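Local atomic coordinates of Slr0280 protein (Synechocystis sp., PDB entry 5H3K), a protein that is of unknown function but belongs to the phosphodiester glycosidase (NAGPA) family, which suggests a role in cleaving sugar phosphodiesters. Residues Met499-Met511 and Ala562-Leu576. Residues are numbered along the deposited sequence; the frame is centred on the assembly and turned at random.
Sequences MGAGPLLIDQGRM and AQILQQLGAVNALNL
Ala573 O takes two backbone N-H groups at once, from Leu505 N at 2.9 Å and from the longer-reaching Ile506 N at 3.3 Å, both arriving from the same face of its carbonyl plane. This is a classic beta bulge, set where strand 504-507 runs antiparallel to strand 572-576 near the edge of an eight-stranded antiparallel sheet. Ala573 N returns a bond to Ile506 O.

The bulge turns two neighbouring residues, Leu505 and Ile506, to the helix that packs against the sheet. Leu505 CD1 meets Leu565 CD1 at 3.6 Å, the two side chains crossing at about a right angle, and Phe561 of the same helix also touches Leu505. Ile506 divides its branches: CG1 stands anti to its own carbonyl carbon (chi1 -55°) and the chain runs on extended, so that CD1 rests against the helix backbone at Ala562 O and Gln566 N, with Leu565 CB beside it, while CG2 lies 3.4 Å from Val571 O. Farther out, Met511 lays its bent chain across Gln566, its CE 3.3 Å from Gln566 OE1 and SD beside Ala562 CB.

At the type I' turn from Asp507 to Arg510, Gly509 N lands on an in-plane lone pair of Val571 O, and Asn572 OD1 accepts Gln508 N at 2.8 Å in an almost straight bond (176° at the hydrogen). An alanine here lacks the side-chain oxygen, which would probably leave Gln508 N without this acceptor and the turn tied to this strand mainly through Gly509 N.

At the other end a cis peptide precedes Pro503, whose O accepts Asn575 N. Gly502 N donates to Asn575 O, and the Asn575 side chain, lying alongside the proline ring, sends ND2 to Gly502 O at 3.0 Å, nearly in its own amide plane but 38° above that of the carbonyl.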
loop_
_atom_site.group_PDB
_atom_site.type_symbol
_atom_site.label_atom_id
_atom_site.label_comp_id
_atom_site.label_asym_id
_atom_site.label_seq_id
_atom_site.Cartn_x
_atom_site.Cartn_y
_atom_site.Cartn_z
ATOM N N MET A 499 -2.887 6.649 -12.565
ATOM C CA MET A 499 -2.647 7.213 -11.252
ATOM C C MET A 499 -1.668 8.372 -11.368
ATOM O O MET A 499 -0.550 8.208 -11.889
ATOM C CB MET A 499 -2.067 6.137 -10.323
ATOM C CG MET A 499 -1.595 6.650 -8.957
ATOM S SD MET A 499 -2.921 7.312 -7.945
ATOM C CE MET A 499 -3.995 5.892 -7.756
ATOM N N GLY A 500 -2.066 9.535 -10.857
ATOM C CA GLY A 500 -1.161 10.662 -10.739
ATOM C C GLY A 500 -0.534 10.752 -9.346
ATOM O O GLY A 500 -1.116 10.323 -8.336
ATOM N N ALA A 501 0.679 11.287 -9.293
ATOM C CA ALA A 501 1.315 11.611 -8.026
ATOM C C ALA A 501 2.388 12.622 -8.295
ATOM O O ALA A 501 2.095 13.798 -8.548
ATOM C CB ALA A 501 1.875 10.369 -7.312
ATOM N N GLY A 502 3.636 12.168 -8.250
ATOM C CA GLY A 502 4.739 13.022 -8.636
ATOM C C GLY A 502 5.744 13.291 -7.530
ATOM O O GLY A 502 5.493 13.030 -6.351
ATOM N N PRO A 503 6.912 13.825 -7.905
ATOM C CA PRO A 503 7.232 14.153 -9.302
ATOM C C PRO A 503 7.641 12.948 -10.128
ATOM O O PRO A 503 7.979 11.885 -9.588
ATOM C CB PRO A 503 8.383 15.166 -9.189
ATOM C CG PRO A 503 8.924 15.007 -7.792
ATOM C CD PRO A 503 7.854 14.410 -6.933
ATOM N N LEU A 504 7.586 13.105 -11.443
ATOM C CA LEU A 504 8.167 12.114 -12.338
ATOM C C LEU A 504 9.680 12.122 -12.097
ATOM O O LEU A 504 10.297 13.189 -12.090
ATOM C CB LEU A 504 7.848 12.476 -13.787
ATOM C CG LEU A 504 8.230 11.453 -14.848
ATOM C CD1 LEU A 504 7.421 10.178 -14.651
ATOM C CD2 LEU A 504 7.964 12.057 -16.232
ATOM N N LEU A 505 10.276 10.952 -11.885
ATOM C CA LEU A 505 11.694 10.898 -11.494
ATOM C C LEU A 505 12.598 10.423 -12.628
ATOM O O LEU A 505 13.665 11.002 -12.866
ATOM C CB LEU A 505 11.898 10.013 -10.260
ATOM C CG LEU A 505 11.210 10.487 -8.980
ATOM C CD1 LEU A 505 11.408 9.462 -7.868
ATOM C CD2 LEU A 505 11.751 11.853 -8.554
ATOM N N ILE A 506 12.185 9.362 -13.316
ATOM C CA ILE A 506 12.986 8.805 -14.407
ATOM C C ILE A 506 12.121 8.610 -15.651
ATOM O O ILE A 506 10.982 8.132 -15.560
ATOM C CB ILE A 506 13.632 7.456 -13.993
ATOM C CG1 ILE A 506 14.445 7.626 -12.701
ATOM C CG2 ILE A 506 14.502 6.903 -15.126
ATOM C CD1 ILE A 506 15.062 6.341 -12.163
ATOM N N ASP A 507 12.652 8.979 -16.814
ATOM C CA ASP A 507 11.910 8.827 -18.063
ATOM C C ASP A 507 12.845 8.366 -19.175
ATOM O O ASP A 507 13.824 9.053 -19.489
ATOM C CB ASP A 507 11.224 10.137 -18.455
ATOM C CG ASP A 507 10.232 9.956 -19.594
ATOM O OD1 ASP A 507 10.656 9.973 -20.765
ATOM O OD2 ASP A 507 9.025 9.801 -19.315
ATOM N N GLN A 508 12.545 7.199 -19.743
ATOM C CA GLN A 508 13.384 6.557 -20.761
ATOM C C GLN A 508 14.841 6.533 -20.337
ATOM O O GLN A 508 15.722 6.932 -21.103
ATOM C CB GLN A 508 13.242 7.258 -22.121
ATOM C CG GLN A 508 11.802 7.639 -22.500
ATOM C CD GLN A 508 10.895 6.450 -22.830
ATOM O OE1 GLN A 508 10.920 5.410 -22.162
ATOM N NE2 GLN A 508 10.075 6.614 -23.863
ATOM N N GLY A 509 15.080 6.097 -19.100
ATOM C CA GLY A 509 16.421 5.937 -18.575
ATOM C C GLY A 509 17.074 7.200 -18.055
ATOM O O GLY A 509 18.131 7.128 -17.428
ATOM N N ARG A 510 16.478 8.360 -18.309
ATOM C CA ARG A 510 17.121 9.584 -17.847
ATOM C C ARG A 510 16.469 10.249 -16.632
ATOM O O ARG A 510 15.257 10.132 -16.398
ATOM C CB ARG A 510 17.383 10.583 -18.993
ATOM C CG ARG A 510 16.164 11.185 -19.657
ATOM C CD ARG A 510 16.562 12.383 -20.538
ATOM N NE ARG A 510 17.001 13.528 -19.737
ATOM C CZ ARG A 510 16.263 14.609 -19.495
ATOM N NH1 ARG A 510 15.041 14.714 -20.010
ATOM N NH2 ARG A 510 16.748 15.592 -18.740
ATOM N N MET A 511 17.302 10.926 -15.847
ATOM C CA MET A 511 16.844 11.596 -14.639
ATOM C C MET A 511 16.133 12.858 -15.060
ATOM O O MET A 511 16.718 13.707 -15.735
ATOM C CB MET A 511 18.033 11.941 -13.749
ATOM C CG MET A 511 18.846 10.742 -13.350
ATOM S SD MET A 511 17.920 9.646 -12.251
ATOM C CE MET A 511 19.200 9.278 -11.030
ATOM N N ALA A 562 15.518 9.016 -6.627
ATOM C CA ALA A 562 15.729 8.803 -8.064
ATOM C C ALA A 562 16.961 7.937 -8.331
ATOM O O ALA A 562 16.939 7.052 -9.191
ATOM C CB ALA A 562 15.837 10.126 -8.789
ATOM N N GLN A 563 18.032 8.180 -7.586
ATOM C CA GLN A 563 19.232 7.367 -7.716
ATOM C C GLN A 563 18.981 5.939 -7.263
ATOM O O GLN A 563 19.457 4.988 -7.889
ATOM C CB GLN A 563 20.391 8.006 -6.942
ATOM C CG GLN A 563 20.799 9.377 -7.488
ATOM C CD GLN A 563 21.915 10.035 -6.690
ATOM O OE1 GLN A 563 22.152 9.699 -5.528
ATOM N NE2 GLN A 563 22.607 10.982 -7.314
ATOM N N ILE A 564 18.229 5.780 -6.175
ATOM C CA ILE A 564 17.856 4.445 -5.710
ATOM C C ILE A 564 17.114 3.669 -6.800
ATOM O O ILE A 564 17.425 2.504 -7.067
ATOM C CB ILE A 564 17.000 4.514 -4.408
ATOM C CG1 ILE A 564 17.892 4.889 -3.210
ATOM C CG2 ILE A 564 16.290 3.187 -4.156
ATOM C CD1 ILE A 564 17.129 5.341 -1.959
ATOM N N LEU A 565 16.150 4.322 -7.439
ATOM C CA LEU A 565 15.323 3.683 -8.463
ATOM C C LEU A 565 16.139 3.355 -9.709
ATOM O O LEU A 565 15.942 2.315 -10.327
ATOM C CB LEU A 565 14.132 4.582 -8.833
ATOM C CG LEU A 565 13.112 4.754 -7.693
ATOM C CD1 LEU A 565 12.228 5.958 -7.945
ATOM C CD2 LEU A 565 12.279 3.493 -7.487
ATOM N N GLN A 566 17.057 4.245 -10.074
ATOM C CA GLN A 566 17.976 3.960 -11.173
ATOM C C GLN A 566 18.803 2.709 -10.868
ATOM O O GLN A 566 18.965 1.842 -11.727
ATOM C CB GLN A 566 18.878 5.170 -11.425
ATOM C CG GLN A 566 19.830 5.010 -12.586
ATOM C CD GLN A 566 20.633 6.271 -12.838
ATOM O OE1 GLN A 566 21.193 6.865 -11.911
ATOM N NE2 GLN A 566 20.680 6.698 -14.094
ATOM N N GLN A 567 19.304 2.606 -9.640
ATOM C CA GLN A 567 20.022 1.409 -9.181
ATOM C C GLN A 567 19.181 0.125 -9.246
ATOM O O GLN A 567 19.707 -0.972 -9.452
ATOM C CB GLN A 567 20.526 1.622 -7.751
ATOM C CG GLN A 567 21.858 2.331 -7.672
ATOM C CD GLN A 567 22.975 1.469 -8.232
ATOM O OE1 GLN A 567 23.312 0.425 -7.666
ATOM N NE2 GLN A 567 23.533 1.885 -9.361
ATOM N N LEU A 568 17.872 0.264 -9.064
ATOM C CA LEU A 568 16.966 -0.875 -9.112
ATOM C C LEU A 568 16.616 -1.287 -10.532
ATOM O O LEU A 568 15.939 -2.294 -10.742
ATOM C CB LEU A 568 15.679 -0.557 -8.353
ATOM C CG LEU A 568 15.845 -0.443 -6.847
ATOM C CD1 LEU A 568 14.555 0.077 -6.210
ATOM C CD2 LEU A 568 16.219 -1.797 -6.283
ATOM N N GLY A 569 17.065 -0.501 -11.503
ATOM C CA GLY A 569 16.865 -0.830 -12.905
ATOM C C GLY A 569 15.663 -0.146 -13.526
ATOM O O GLY A 569 15.171 -0.561 -14.581
ATOM N N ALA A 570 15.179 0.914 -12.889
ATOM C CA ALA A 570 14.008 1.611 -13.417
ATOM C C ALA A 570 14.341 2.352 -14.710
ATOM O O ALA A 570 15.305 3.109 -14.754
ATOM C CB ALA A 570 13.455 2.580 -12.382
ATOM N N VAL A 571 13.547 2.143 -15.760
ATOM C CA VAL A 571 13.670 2.972 -16.966
ATOM C C VAL A 571 12.667 4.127 -16.970
ATOM O O VAL A 571 12.924 5.168 -17.560
ATOM C CB VAL A 571 13.543 2.146 -18.263
ATOM C CG1 VAL A 571 14.557 1.023 -18.260
ATOM C CG2 VAL A 571 12.158 1.578 -18.411
ATOM N N ASN A 572 11.519 3.927 -16.325
ATOM C CA ASN A 572 10.569 5.008 -16.060
ATOM C C ASN A 572 10.193 4.861 -14.590
ATOM O O ASN A 572 10.053 3.737 -14.130
ATOM C CB ASN A 572 9.301 4.850 -16.916
ATOM C CG ASN A 572 9.559 5.008 -18.408
ATOM O OD1 ASN A 572 10.216 5.948 -18.845
ATOM N ND2 ASN A 572 9.013 4.094 -19.194
ATOM N N ALA A 573 10.047 5.966 -13.853
ATOM C CA ALA A 573 9.745 5.910 -12.430
ATOM C C ALA A 573 8.945 7.127 -11.999
ATOM O O ALA A 573 9.277 8.255 -12.369
ATOM C CB ALA A 573 11.049 5.813 -11.603
ATOM N N LEU A 574 7.898 6.882 -11.216
ATOM C CA LEU A 574 7.023 7.922 -10.691
ATOM C C LEU A 574 7.080 7.887 -9.177
ATOM O O LEU A 574 6.840 6.836 -8.555
ATOM C CB LEU A 574 5.579 7.675 -11.154
ATOM C CG LEU A 574 4.491 8.543 -10.522
ATOM C CD1 LEU A 574 4.666 9.978 -10.973
ATOM C CD2 LEU A 574 3.119 7.994 -10.948
ATOM N N ASN A 575 7.408 9.029 -8.580
ATOM C CA ASN A 575 7.333 9.184 -7.136
ATOM C C ASN A 575 5.874 9.169 -6.715
ATOM O O ASN A 575 5.049 9.862 -7.315
ATOM C CB ASN A 575 7.985 10.486 -6.681
ATOM C CG ASN A 575 8.074 10.585 -5.167
ATOM O OD1 ASN A 575 8.721 9.748 -4.511
ATOM N ND2 ASN A 575 7.394 11.583 -4.593
ATOM N N LEU A 576 5.549 8.341 -5.729
ATOM C CA LEU A 576 4.202 8.299 -5.166
ATOM C C LEU A 576 4.266 9.041 -3.838
ATOM O O LEU A 576 5.345 9.505 -3.434
ATOM C CB LEU A 576 3.754 6.838 -4.971
ATOM C CG LEU A 576 3.624 5.998 -6.260
ATOM C CD1 LEU A 576 3.342 4.495 -5.983
ATOM C CD2 LEU A 576 2.560 6.570 -7.188
#